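Local coordinates for sister chromatid cohesion protein (Chaetomium thermophilum, PDB 5T8V) that probably loads cohesin onto chromatin, this chain being the C-terminal, HEAT-repeat part of the longer loader protein Scc2, at residues Arg362-Ile367 with Lys543-Tyr548; Ser483-Asp488 with Thr507-Ala512; Leu309-Val314 with Glu425-Leu430. One frame throughout, in Å; residues are numbered along the deposited sequence.

Interaction 1. Residues Arg362-Ile367 with Lys543-Tyr548; sequences RDLDTI and KICTCY
Leu364 and Cys545 meet in a small apolar helix-helix contact between helix 357-391 and helix 527-550, partly buried and well away from the centre of the chain. The two short segments run closer to antiparallel than to perpendicular, at 134° between their N-to-C directions, with axes 9.3 Å apart. The Cys545 sulfur makes the closest approach. Its first torsion, -65°, sets SG beside the backbone N of its own residue and aims it into the opposite helix. There SG lies 3.6 Å from Leu364 CG, and Asp365 N sits 3.5 Å from Cys545 SG, so the sulfur rests against both the leucine branch point and the backbone of the next residue. Asp365 adds the flank of its CB to the same sulfur. One branch of Leu364 goes further: CD2 reaches Ile544 CG2 at 4.1 Å, the two side chains crossing at about a right angle. Toward one end of the contact, Arg362 brings NH2 obliquely to the Tyr548 ring, 4.5 Å from Tyr548 CD1, a loose approach. The guanidinium is held instead by a salt bridge to Asp549, just past the segment, while Asp365 OD2 is a long partner in its plane, 4.0 Å from Arg362 NH1. The Tyr548 hydroxyl pairs with His357, one turn or so before the first segment, which ties the same two helices together again. Helix 556-574 packs on Ile544 and Ile367. Apolar packing with a charged margin, between helices far apart in sequence, fits the helical-repeat solenoid of this HEAT protein.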
ATOM      1  N   ARG A 362      37.218 -25.125  22.031  1.00 34.27           N
ATOM      2  CA  ARG A 362      36.355 -25.397  23.176  1.00 34.98           C
ATOM      3  C   ARG A 362      36.709 -24.500  24.358  1.00 33.43           C
ATOM      4  O   ARG A 362      35.816 -23.979  25.042  1.00 32.68           O
ATOM      5  CB  ARG A 362      36.449 -26.878  23.554  1.00 39.06           C
ATOM      6  CG  ARG A 362      35.200 -27.458  24.218  1.00 42.22           C
ATOM      7  CD  ARG A 362      33.932 -27.150  23.426  1.00 40.75           C
ATOM      8  NE  ARG A 362      34.113 -27.365  21.991  1.00 40.75           N
ATOM      9  CZ  ARG A 362      33.453 -26.712  21.037  1.00 39.08           C
ATOM     10  NH1 ARG A 362      32.564 -25.776  21.345  1.00 36.61           N
ATOM     11  NH2 ARG A 362      33.690 -26.990  19.761  1.00 39.85           N
ATOM     12  N   ASP A 363      38.004 -24.302  24.608  1.00 28.09           N
ATOM     13  CA  ASP A 363      38.435 -23.327  25.605  1.00 27.25           C
ATOM     14  C   ASP A 363      37.840 -21.956  25.314  1.00 24.96           C
ATOM     15  O   ASP A 363      37.203 -21.337  26.180  1.00 24.29           O
ATOM     16  CB  ASP A 363      39.960 -23.247  25.626  1.00 29.39           C
ATOM     17  CG  ASP A 363      40.605 -24.493  26.197  1.00 34.17           C
ATOM     18  OD1 ASP A 363      39.880 -25.470  26.484  1.00 36.29           O
ATOM     19  OD2 ASP A 363      41.845 -24.497  26.353  1.00 36.27           O
ATOM     20  N   LEU A 364      38.038 -21.466  24.086  1.00 21.77           N
ATOM     21  CA  LEU A 364      37.494 -20.162  23.731  1.00 19.87           C
ATOM     22  C   LEU A 364      35.991 -20.117  23.967  1.00 18.95           C
ATOM     23  O   LEU A 364      35.457 -19.103  24.425  1.00 17.73           O
ATOM     24  CB  LEU A 364      37.815 -19.825  22.277  1.00 19.46           C
ATOM     25  CG  LEU A 364      37.186 -18.520  21.776  1.00 17.67           C
ATOM     26  CD1 LEU A 364      37.575 -17.341  22.662  1.00 17.00           C
ATOM     27  CD2 LEU A 364      37.593 -18.259  20.344  1.00 17.54           C
ATOM     28  N   ASP A 365      35.291 -21.209  23.665  1.00 34.49           N
ATOM     29  CA  ASP A 365      33.850 -21.243  23.883  1.00 35.75           C
ATOM     30  C   ASP A 365      33.524 -21.057  25.359  1.00 37.27           C
ATOM     31  O   ASP A 365      32.666 -20.239  25.721  1.00 37.61           O
ATOM     32  CB  ASP A 365      33.275 -22.559  23.357  1.00 38.35           C
ATOM     33  CG  ASP A 365      31.773 -22.649  23.529  1.00 41.54           C
ATOM     34  OD1 ASP A 365      31.050 -21.912  22.826  1.00 41.38           O
ATOM     35  OD2 ASP A 365      31.314 -23.463  24.357  1.00 45.39           O
ATOM     36  N   THR A 366      34.224 -21.788  26.234  1.00 22.01           N
ATOM     37  CA  THR A 366      33.933 -21.695  27.662  1.00 22.05           C
ATOM     38  C   THR A 366      34.224 -20.299  28.201  1.00 20.85           C
ATOM     39  O   THR A 366      33.510 -19.811  29.084  1.00 20.43           O
ATOM     40  CB  THR A 366      34.732 -22.737  28.447  1.00 24.65           C
ATOM     41  OG1 THR A 366      36.134 -22.497  28.278  1.00 26.07           O
ATOM     42  CG2 THR A 366      34.389 -24.149  27.984  1.00 26.92           C
ATOM     43  N   ILE A 367      35.268 -19.639  27.694  1.00 35.80           N
ATOM     44  CA  ILE A 367      35.582 -18.318  28.234  1.00 35.25           C
ATOM     45  C   ILE A 367      34.669 -17.240  27.652  1.00 33.13           C
ATOM     46  O   ILE A 367      34.324 -16.277  28.348  1.00 33.20           O
ATOM     47  CB  ILE A 367      37.060 -17.959  28.002  1.00 37.30           C
ATOM     48  CG1 ILE A 367      37.413 -16.688  28.780  1.00 38.74           C
ATOM     49  CG2 ILE A 367      37.341 -17.762  26.520  1.00 36.41           C
ATOM     50  CD1 ILE A 367      38.878 -16.306  28.727  1.00 40.79           C
ATOM     51  N   LYS A 543      32.218 -15.738  17.293  1.00 24.79           N
ATOM     52  CA  LYS A 543      32.052 -16.042  15.876  1.00 24.44           C
ATOM     53  C   LYS A 543      33.083 -17.053  15.399  1.00 23.98           C
ATOM     54  O   LYS A 543      32.776 -17.886  14.541  1.00 26.22           O
ATOM     55  CB  LYS A 543      32.130 -14.761  15.049  1.00 24.46           C
ATOM     56  CG  LYS A 543      30.898 -13.873  15.182  1.00 26.35           C
ATOM     57  CD  LYS A 543      29.665 -14.515  14.559  1.00 28.81           C
ATOM     58  CE  LYS A 543      28.421 -13.670  14.770  1.00 29.52           C
ATOM     59  NZ  LYS A 543      27.204 -14.334  14.218  1.00 31.63           N
ATOM     60  N   ILE A 544      34.301 -17.004  15.940  1.00 16.02           N
ATOM     61  CA  ILE A 544      35.271 -18.060  15.662  1.00 17.26           C
ATOM     62  C   ILE A 544      34.691 -19.414  16.052  1.00 18.95           C
ATOM     63  O   ILE A 544      34.691 -20.367  15.260  1.00 21.37           O
ATOM     64  CB  ILE A 544      36.594 -17.776  16.396  1.00 17.64           C
ATOM     65  CG1 ILE A 544      37.278 -16.552  15.789  1.00 17.26           C
ATOM     66  CG2 ILE A 544      37.531 -18.983  16.330  1.00 20.13           C
ATOM     67  CD1 ILE A 544      38.309 -15.933  16.692  1.00 17.66           C
ATOM     68  N   CYS A 545      34.175 -19.517  17.280  1.00 18.80           N
ATOM     69  CA  CYS A 545      33.624 -20.788  17.741  1.00 20.51           C
ATOM     70  C   CYS A 545      32.481 -21.257  16.845  1.00 21.88           C
ATOM     71  O   CYS A 545      32.422 -22.429  16.460  1.00 22.09           O
ATOM     72  CB  CYS A 545      33.156 -20.659  19.189  1.00 20.19           C
ATOM     73  SG  CYS A 545      34.495 -20.345  20.351  1.00 20.20           S
ATOM     74  N   THR A 546      31.557 -20.356  16.503  1.00 24.77           N
ATOM     75  CA  THR A 546      30.437 -20.743  15.649  1.00 27.31           C
ATOM     76  C   THR A 546      30.926 -21.210  14.285  1.00 28.79           C
ATOM     77  O   THR A 546      30.433 -22.209  13.746  1.00 31.93           O
ATOM     78  CB  THR A 546      29.462 -19.575  15.498  1.00 28.05           C
ATOM     79  OG1 THR A 546      28.839 -19.309  16.758  1.00 20.46           O
ATOM     80  CG2 THR A 546      28.380 -19.887  14.461  1.00 30.93           C
ATOM     81  N   CYS A 547      31.889 -20.492  13.708  1.00 24.19           N
ATOM     82  CA  CYS A 547      32.450 -20.889  12.422  1.00 24.76           C
ATOM     83  C   CYS A 547      33.016 -22.299  12.490  1.00 27.29           C
ATOM     84  O   CYS A 547      32.695 -23.152  11.654  1.00 29.19           O
ATOM     85  CB  CYS A 547      33.526 -19.886  11.999  1.00 23.03           C
ATOM     86  SG  CYS A 547      34.548 -20.394  10.593  1.00 24.22           S
ATOM     87  N   TYR A 548      33.853 -22.572  13.495  1.00 22.18           N
ATOM     88  CA  TYR A 548      34.468 -23.891  13.601  1.00 24.29           C
ATOM     89  C   TYR A 548      33.422 -24.977  13.843  1.00 26.20           C
ATOM     90  O   TYR A 548      33.521 -26.078  13.288  1.00 28.54           O
ATOM     91  CB  TYR A 548      35.508 -23.889  14.719  1.00 22.89           C
ATOM     92  CG  TYR A 548      36.165 -25.228  14.958  1.00 24.96           C
ATOM     93  CD1 TYR A 548      35.575 -26.175  15.784  1.00 25.88           C
ATOM     94  CD2 TYR A 548      37.384 -25.541  14.374  1.00 26.25           C
ATOM     95  CE1 TYR A 548      36.171 -27.395  16.014  1.00 28.01           C
ATOM     96  CE2 TYR A 548      37.993 -26.762  14.600  1.00 28.47           C
ATOM     97  CZ  TYR A 548      37.380 -27.684  15.420  1.00 29.32           C
ATOM     98  OH  TYR A 548      37.971 -28.903  15.652  1.00 31.75           O
TER

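Interaction 2. Residues Ser483-Asp488 with Thr507-Ala512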
ATOM      1  N   SER A 483      41.633  -2.155   1.773  1.00 25.32           N
ATOM      2  CA  SER A 483      40.447  -1.709   1.050  1.00 23.97           C
ATOM      3  C   SER A 483      39.997  -2.756   0.041  1.00 24.13           C
ATOM      4  O   SER A 483      38.794  -2.979  -0.136  1.00 23.87           O
ATOM      5  CB  SER A 483      40.718  -0.380   0.351  1.00 25.48           C
ATOM      6  OG  SER A 483      41.048   0.630   1.289  1.00 26.26           O
ATOM      7  N   LEU A 484      40.945  -3.411  -0.630  1.00 22.83           N
ATOM      8  CA  LEU A 484      40.585  -4.468  -1.571  1.00 23.23           C
ATOM      9  C   LEU A 484      39.928  -5.637  -0.848  1.00 21.98           C
ATOM     10  O   LEU A 484      38.855  -6.109  -1.249  1.00 21.47           O
ATOM     11  CB  LEU A 484      41.827  -4.934  -2.336  1.00 25.12           C
ATOM     12  CG  LEU A 484      42.468  -3.934  -3.304  1.00 26.77           C
ATOM     13  CD1 LEU A 484      43.748  -4.508  -3.887  1.00 28.70           C
ATOM     14  CD2 LEU A 484      41.509  -3.554  -4.417  1.00 26.99           C
ATOM     15  N   PHE A 485      40.560  -6.117   0.225  1.00 26.12           N
ATOM     16  CA  PHE A 485      39.988  -7.224   0.987  1.00 23.94           C
ATOM     17  C   PHE A 485      38.572  -6.898   1.443  1.00 22.69           C
ATOM     18  O   PHE A 485      37.647  -7.700   1.270  1.00 23.23           O
ATOM     19  CB  PHE A 485      40.882  -7.543   2.185  1.00 22.49           C
ATOM     20  CG  PHE A 485      40.387  -8.682   3.025  1.00 22.04           C
ATOM     21  CD1 PHE A 485      40.718  -9.987   2.708  1.00 23.67           C
ATOM     22  CD2 PHE A 485      39.596  -8.449   4.135  1.00 20.58           C
ATOM     23  CE1 PHE A 485      40.265 -11.039   3.482  1.00 23.80           C
ATOM     24  CE2 PHE A 485      39.142  -9.494   4.912  1.00 20.45           C
ATOM     25  CZ  PHE A 485      39.477 -10.790   4.586  1.00 22.41           C
ATOM     26  N   LEU A 486      38.384  -5.712   2.024  1.00 18.36           N
ATOM     27  CA  LEU A 486      37.061  -5.304   2.477  1.00 17.05           C
ATOM     28  C   LEU A 486      36.083  -5.182   1.321  1.00 17.28           C
ATOM     29  O   LEU A 486      34.888  -5.427   1.497  1.00 16.44           O
ATOM     30  CB  LEU A 486      37.147  -3.973   3.223  1.00 16.66           C
ATOM     31  CG  LEU A 486      37.928  -3.951   4.535  1.00 16.74           C
ATOM     32  CD1 LEU A 486      38.038  -2.523   5.042  1.00 17.59           C
ATOM     33  CD2 LEU A 486      37.273  -4.843   5.579  1.00 15.19           C
ATOM     34  N   SER A 487      36.562  -4.786   0.141  1.00 18.55           N
ATOM     35  CA  SER A 487      35.670  -4.627  -1.002  1.00 18.98           C
ATOM     36  C   SER A 487      35.162  -5.979  -1.485  1.00 19.14           C
ATOM     37  O   SER A 487      33.956  -6.160  -1.701  1.00 18.71           O
ATOM     38  CB  SER A 487      36.389  -3.885  -2.128  1.00 20.51           C
ATOM     39  OG  SER A 487      35.549  -3.728  -3.261  1.00 21.52           O
ATOM     40  N   ASP A 488      36.067  -6.945  -1.657  1.00 19.94           N
ATOM     41  CA  ASP A 488      35.638  -8.286  -2.040  1.00 20.63           C
ATOM     42  C   ASP A 488      34.732  -8.888  -0.974  1.00 18.98           C
ATOM     43  O   ASP A 488      33.695  -9.489  -1.290  1.00 18.94           O
ATOM     44  CB  ASP A 488      36.857  -9.177  -2.279  1.00 22.60           C
ATOM     45  CG  ASP A 488      36.480 -10.592  -2.676  1.00 24.91           C
ATOM     46  OD1 ASP A 488      35.983 -10.780  -3.808  1.00 25.78           O
ATOM     47  OD2 ASP A 488      36.685 -11.516  -1.861  1.00 25.80           O
ATOM     48  N   THR A 507      43.361 -10.960   9.856  1.00 27.02           N
ATOM     49  CA  THR A 507      43.550  -9.648   9.250  1.00 26.78           C
ATOM     50  C   THR A 507      42.268  -9.120   8.621  1.00 24.49           C
ATOM     51  O   THR A 507      42.325  -8.281   7.716  1.00 26.20           O
ATOM     52  CB  THR A 507      44.659  -9.702   8.200  1.00 30.17           C
ATOM     53  OG1 THR A 507      44.263 -10.564   7.125  1.00 33.03           O
ATOM     54  CG2 THR A 507      45.951 -10.223   8.810  1.00 32.35           C
ATOM     55  N   GLY A 508      41.113  -9.591   9.088  1.00 18.10           N
ATOM     56  CA  GLY A 508      39.846  -9.248   8.490  1.00 16.59           C
ATOM     57  C   GLY A 508      39.157  -8.079   9.170  1.00 14.47           C
ATOM     58  O   GLY A 508      39.799  -7.225   9.791  1.00 14.60           O
ATOM     59  N   PRO A 509      37.824  -8.024   9.067  1.00 19.44           N
ATOM     60  CA  PRO A 509      37.109  -6.838   9.572  1.00 16.84           C
ATOM     61  C   PRO A 509      37.194  -6.663  11.077  1.00 13.92           C
ATOM     62  O   PRO A 509      37.339  -5.529  11.549  1.00 20.59           O
ATOM     63  CB  PRO A 509      35.667  -7.075   9.100  1.00 14.09           C
ATOM     64  CG  PRO A 509      35.566  -8.547   8.900  1.00 17.79           C
ATOM     65  CD  PRO A 509      36.911  -8.988   8.430  1.00 19.88           C
ATOM     66  N   TYR A 510      37.088  -7.743  11.855  1.00 14.79           N
ATOM     67  CA  TYR A 510      37.210  -7.615  13.304  1.00 15.91           C
ATOM     68  C   TYR A 510      38.541  -6.977  13.682  1.00 17.92           C
ATOM     69  O   TYR A 510      38.591  -6.032  14.483  1.00 18.07           O
ATOM     70  CB  TYR A 510      37.065  -8.985  13.966  1.00 16.58           C
ATOM     71  CG  TYR A 510      35.638  -9.466  14.070  1.00 16.84           C
ATOM     72  CD1 TYR A 510      34.836  -9.086  15.137  1.00 16.61           C
ATOM     73  CD2 TYR A 510      35.091 -10.298  13.104  1.00 17.74           C
ATOM     74  CE1 TYR A 510      33.532  -9.519  15.237  1.00 17.05           C
ATOM     75  CE2 TYR A 510      33.785 -10.738  13.198  1.00 17.65           C
ATOM     76  CZ  TYR A 510      33.012 -10.345  14.265  1.00 17.46           C
ATOM     77  OH  TYR A 510      31.714 -10.778  14.363  1.00 18.58           O
ATOM     78  N   ARG A 511      39.634  -7.479  13.105  1.00 16.36           N
ATOM     79  CA  ARG A 511      40.950  -6.905  13.355  1.00 17.48           C
ATOM     80  C   ARG A 511      40.967  -5.411  13.059  1.00 16.29           C
ATOM     81  O   ARG A 511      41.443  -4.612  13.871  1.00 17.22           O
ATOM     82  CB  ARG A 511      41.996  -7.625  12.506  1.00 22.40           C
ATOM     83  CG  ARG A 511      43.432  -7.205  12.790  1.00 25.92           C
ATOM     84  CD  ARG A 511      43.998  -7.906  14.012  1.00 27.93           C
ATOM     85  NE  ARG A 511      45.325  -8.446  13.726  1.00 31.93           N
ATOM     86  CZ  ARG A 511      46.467  -7.806  13.945  1.00 33.92           C
ATOM     87  NH1 ARG A 511      46.470  -6.589  14.473  1.00 32.28           N
ATOM     88  NH2 ARG A 511      47.617  -8.390  13.638  1.00 37.64           N
ATOM     89  N   ALA A 512      40.460  -5.015  11.889  1.00 14.82           N
ATOM     90  CA  ALA A 512      40.509  -3.610  11.496  1.00 15.75           C
ATOM     91  C   ALA A 512      39.705  -2.744  12.457  1.00 15.51           C
ATOM     92  O   ALA A 512      40.166  -1.681  12.890  1.00 16.67           O
ATOM     93  CB  ALA A 512      39.994  -3.445  10.067  1.00 15.63           C
TER
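Phe485 reaches from helix 481-494 to the turn that starts helix 509-520, touching Gly508 and Pro509 with one corner of its ring. Its CB leaves the helix in the direction of the turn, and CG, anti to the backbone N at a first torsion of -179°, carries the ring the same way; CE2 leads, and CZ at the tip trails it, 4.2 Å from Gly508 CA. CE2 stands 3.7 Å from Gly508 CA, approached obliquely, and 4.2 Å from Pro509 CD, which lies at the ring edge near its plane; the two side chains cross at about a right angle. Thr507 O is a looser neighbour, 4.4 Å from Phe485 CE2. The aromatic corner therefore meets backbone and proline carbon, and the contact is one of dispersion. One residue on, Leu486 supplies a second, lighter touch, its CD2 4.5 Å from Pro509 CB. Behind these residues helix 590-602 covers the buried side, with Ser596 against Leu486 and Ala512, and Ile600 against Pro509. Gly508 holds the N-cap position, and its carbonyl receives the first-turn bond from Ala512 N, 3.1 Å from Gly508 O. Pro509 follows as the first helical residue, where its missing N-H costs no helix bond. The arrangement is a helix N-terminus with glycine at the N-cap and proline in the first turn, packed against a neighbouring helix of the all-helical HEAT-repeat fold.

Interaction 3. Residues Leu309-Val314 with Glu425-Leu430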
ATOM      1  N   LEU A 309      24.184   5.776  28.076  1.00 18.23           N
ATOM      2  CA  LEU A 309      24.442   5.039  29.308  1.00 17.48           C
ATOM      3  C   LEU A 309      23.916   3.614  29.212  1.00 16.26           C
ATOM      4  O   LEU A 309      24.617   2.663  29.563  1.00 16.20           O
ATOM      5  CB  LEU A 309      23.819   5.757  30.506  1.00 19.03           C
ATOM      6  CG  LEU A 309      23.940   4.988  31.829  1.00 19.38           C
ATOM      7  CD1 LEU A 309      25.403   4.766  32.193  1.00 18.55           C
ATOM      8  CD2 LEU A 309      23.216   5.708  32.943  1.00 21.04           C
ATOM      9  N   ILE A 310      22.675   3.449  28.753  1.00 15.84           N
ATOM     10  CA  ILE A 310      22.110   2.112  28.575  1.00 15.63           C
ATOM     11  C   ILE A 310      23.063   1.244  27.765  1.00 14.87           C
ATOM     12  O   ILE A 310      23.463   0.151  28.191  1.00 14.48           O
ATOM     13  CB  ILE A 310      20.727   2.206  27.904  1.00 16.34           C
ATOM     14  CG1 ILE A 310      19.705   2.835  28.859  1.00 20.79           C
ATOM     15  CG2 ILE A 310      20.252   0.834  27.419  1.00 16.12           C
ATOM     16  CD1 ILE A 310      19.329   1.969  30.054  1.00 17.26           C
ATOM     17  N   MET A 311      23.452   1.728  26.584  1.00 16.03           N
ATOM     18  CA  MET A 311      24.335   0.941  25.734  1.00 15.53           C
ATOM     19  C   MET A 311      25.647   0.635  26.445  1.00 15.06           C
ATOM     20  O   MET A 311      26.131  -0.503  26.406  1.00 14.78           O
ATOM     21  CB  MET A 311      24.580   1.677  24.420  1.00 15.84           C
ATOM     22  CG  MET A 311      23.294   1.978  23.663  1.00 22.13           C
ATOM     23  SD  MET A 311      23.558   2.965  22.188  1.00 22.76           S
ATOM     24  CE  MET A 311      24.310   1.739  21.155  1.00 24.35           C
ATOM     25  N   ARG A 312      26.222   1.629  27.126  1.00 15.39           N
ATOM     26  CA  ARG A 312      27.450   1.395  27.881  1.00 17.44           C
ATOM     27  C   ARG A 312      27.275   0.261  28.883  1.00 17.03           C
ATOM     28  O   ARG A 312      28.134  -0.619  28.998  1.00 16.90           O
ATOM     29  CB  ARG A 312      27.880   2.675  28.597  1.00 18.82           C
ATOM     30  CG  ARG A 312      28.596   3.672  27.706  1.00 19.37           C
ATOM     31  CD  ARG A 312      29.363   4.691  28.531  1.00 19.75           C
ATOM     32  NE  ARG A 312      30.406   4.067  29.337  1.00 19.52           N
ATOM     33  CZ  ARG A 312      31.202   4.729  30.170  1.00 20.51           C
ATOM     34  NH1 ARG A 312      31.077   6.042  30.311  1.00 21.55           N
ATOM     35  NH2 ARG A 312      32.125   4.076  30.863  1.00 20.43           N
ATOM     36  N   LEU A 313      26.165   0.271  29.625  1.00 13.65           N
ATOM     37  CA  LEU A 313      25.889  -0.813  30.561  1.00 13.77           C
ATOM     38  C   LEU A 313      25.817  -2.150  29.839  1.00 13.56           C
ATOM     39  O   LEU A 313      26.262  -3.175  30.368  1.00 13.61           O
ATOM     40  CB  LEU A 313      24.583  -0.548  31.311  1.00 14.38           C
ATOM     41  CG  LEU A 313      24.512   0.701  32.192  1.00 14.83           C
ATOM     42  CD1 LEU A 313      23.197   0.724  32.956  1.00 22.95           C
ATOM     43  CD2 LEU A 313      25.687   0.770  33.148  1.00 14.76           C
ATOM     44  N   VAL A 314      25.260  -2.160  28.627  1.00 13.47           N
ATOM     45  CA  VAL A 314      25.217  -3.407  27.870  1.00 13.35           C
ATOM     46  C   VAL A 314      26.621  -3.860  27.483  1.00 13.09           C
ATOM     47  O   VAL A 314      26.874  -5.065  27.373  1.00 13.14           O
ATOM     48  CB  VAL A 314      24.315  -3.255  26.634  1.00 13.45           C
ATOM     49  CG1 VAL A 314      24.367  -4.518  25.769  1.00 13.38           C
ATOM     50  CG2 VAL A 314      22.888  -2.961  27.058  1.00 13.94           C
ATOM     51  N   GLU A 425      23.405  -2.984  17.886  1.00  8.63           N
ATOM     52  CA  GLU A 425      22.923  -4.139  17.144  1.00  8.51           C
ATOM     53  C   GLU A 425      22.315  -5.181  18.069  1.00  8.95           C
ATOM     54  O   GLU A 425      21.422  -5.924  17.653  1.00 11.11           O
ATOM     55  CB  GLU A 425      24.058  -4.755  16.324  1.00  8.26           C
ATOM     56  CG  GLU A 425      23.653  -5.984  15.501  1.00  9.72           C
ATOM     57  CD  GLU A 425      23.660  -7.272  16.305  1.00 11.27           C
ATOM     58  OE1 GLU A 425      24.314  -7.312  17.371  1.00 13.51           O
ATOM     59  OE2 GLU A 425      23.003  -8.246  15.876  1.00 10.42           O
ATOM     60  N   LEU A 426      22.783  -5.262  19.314  1.00  9.84           N
ATOM     61  CA  LEU A 426      22.250  -6.257  20.239  1.00 12.01           C
ATOM     62  C   LEU A 426      20.876  -5.843  20.756  1.00 10.53           C
ATOM     63  O   LEU A 426      19.930  -6.643  20.751  1.00 10.77           O
ATOM     64  CB  LEU A 426      23.228  -6.465  21.397  1.00  8.59           C
ATOM     65  CG  LEU A 426      22.803  -7.443  22.493  1.00 10.65           C
ATOM     66  CD1 LEU A 426      22.399  -8.787  21.914  1.00  9.16           C
ATOM     67  CD2 LEU A 426      23.933  -7.613  23.493  1.00  9.03           C
ATOM     68  N   LEU A 427      20.750  -4.590  21.197  1.00  9.53           N
ATOM     69  CA  LEU A 427      19.454  -4.082  21.629  1.00 10.19           C
ATOM     70  C   LEU A 427      18.440  -4.149  20.495  1.00 10.44           C
ATOM     71  O   LEU A 427      17.310  -4.620  20.678  1.00 15.04           O
ATOM     72  CB  LEU A 427      19.609  -2.650  22.137  1.00 10.54           C
ATOM     73  CG  LEU A 427      20.404  -2.506  23.436  1.00 10.62           C
ATOM     74  CD1 LEU A 427      20.916  -1.091  23.596  1.00 10.98           C
ATOM     75  CD2 LEU A 427      19.538  -2.893  24.622  1.00 11.70           C
ATOM     76  N   LEU A 428      18.835  -3.687  19.305  1.00 14.23           N
ATOM     77  CA  LEU A 428      17.945  -3.747  18.150  1.00 13.96           C
ATOM     78  C   LEU A 428      17.629  -5.183  17.760  1.00 13.38           C
ATOM     79  O   LEU A 428      16.523  -5.469  17.293  1.00 14.15           O
ATOM     80  CB  LEU A 428      18.572  -3.006  16.971  1.00 13.14           C
ATOM     81  CG  LEU A 428      18.644  -1.485  17.094  1.00 13.26           C
ATOM     82  CD1 LEU A 428      19.584  -0.912  16.041  1.00 13.09           C
ATOM     83  CD2 LEU A 428      17.261  -0.876  16.962  1.00 14.28           C
ATOM     84  N   ARG A 429      18.587  -6.096  17.930  1.00 14.83           N
ATOM     85  CA  ARG A 429      18.349  -7.498  17.602  1.00 14.88           C
ATOM     86  C   ARG A 429      17.269  -8.088  18.498  1.00 15.82           C
ATOM     87  O   ARG A 429      16.303  -8.689  18.014  1.00 16.23           O
ATOM     88  CB  ARG A 429      19.644  -8.298  17.734  1.00 15.17           C
ATOM     89  CG  ARG A 429      19.524  -9.760  17.323  1.00 17.15           C
ATOM     90  CD  ARG A 429      20.464 -10.643  18.128  1.00 17.10           C
ATOM     91  NE  ARG A 429      21.857 -10.220  18.011  1.00 17.50           N
ATOM     92  CZ  ARG A 429      22.852 -10.721  18.733  1.00 16.80           C
ATOM     93  NH1 ARG A 429      22.618 -11.665  19.634  1.00 15.82           N
ATOM     94  NH2 ARG A 429      24.087 -10.273  18.558  1.00 16.74           N
ATOM     95  N   LEU A 430      17.420  -7.931  19.814  1.00 11.43           N
ATOM     96  CA  LEU A 430      16.426  -8.485  20.727  1.00 12.19           C
ATOM     97  C   LEU A 430      15.076  -7.804  20.544  1.00 13.77           C
ATOM     98  O   LEU A 430      14.027  -8.463  20.581  1.00 15.10           O
ATOM     99  CB  LEU A 430      16.911  -8.355  22.168  1.00 11.89           C
ATOM    100  CG  LEU A 430      18.240  -9.054  22.463  1.00 11.50           C
ATOM    101  CD1 LEU A 430      18.639  -8.826  23.904  1.00 13.27           C
ATOM    102  CD2 LEU A 430      18.163 -10.539  22.165  1.00 11.36           C
TER
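Helices 305-315 and 423-440 pass almost perpendicularly, the segments 309-314 and 425-430 being inclined at 95° with their axes 11.0 Å apart, and Met311 and Leu427 have the nearest CA atoms. That wide spacing is bridged wholly by apolar side chains. Leu427 points at the other helix and spreads its two methyls over three residues. CD1 lies 3.9 Å from Met311 CG and 4.3 Å from Ile310 CG2, while Leu427 CD2 turns to Val314 CG2 at 4.1 Å. The forked end of the leucine thus spans one turn of the opposite helix. Val314 answers with both branches: a first torsion of 175° places CG1 anti to the backbone N and CG2 beside it, and the two methyls are shared between neighbours, CG1 going to Leu426 CD2 at 3.9 Å. Met311 contributes its CG methylene, beyond which the thioether bends at the third torsion. The other methyl of Leu426, CD1, covers a face of the Arg429 guanidinium, offset toward its rim. Arg429 in turn grips the Glu425 carboxylate side-on through NE and NH2, one oxygen each; the NE bond to Glu425 OE2 is the straighter, at 166°. This pair closes one turn of helix 423-440 on the side turned from helix 305-315. Around the apolar patch, helix 357-391 brings Val382 to Ile310 and Ala375 and Ala379 to Leu426, helix 402-414 sets Phe412 against Met311 and Leu427, and helix 247-267 lies behind helix 305-315, where Asp259 forms a salt bridge with Arg312.

In the fold
Interaction 3 has only buried touching residues and meets through aliphatic carbons; interaction 2 is buried as well, apart from an exposed threonine and a partly exposed phenylalanine, and interaction 1 is only partly buried, adding sulfur and a charged margin. Interactions 1 and 2 lie 21 Å apart between centres and touch through Lys543 CG and Tyr510 OH, 3.3 Å apart; helices 509-520 and 527-550 are consecutive, and interaction 2 is nested within the loop closed by interaction 1. Helix 357-391 carries half of interaction 1 and also packs beside interaction 3, linking them although their nearest atoms stay about 7 Å apart. All three fall on the same side of the chain's centre.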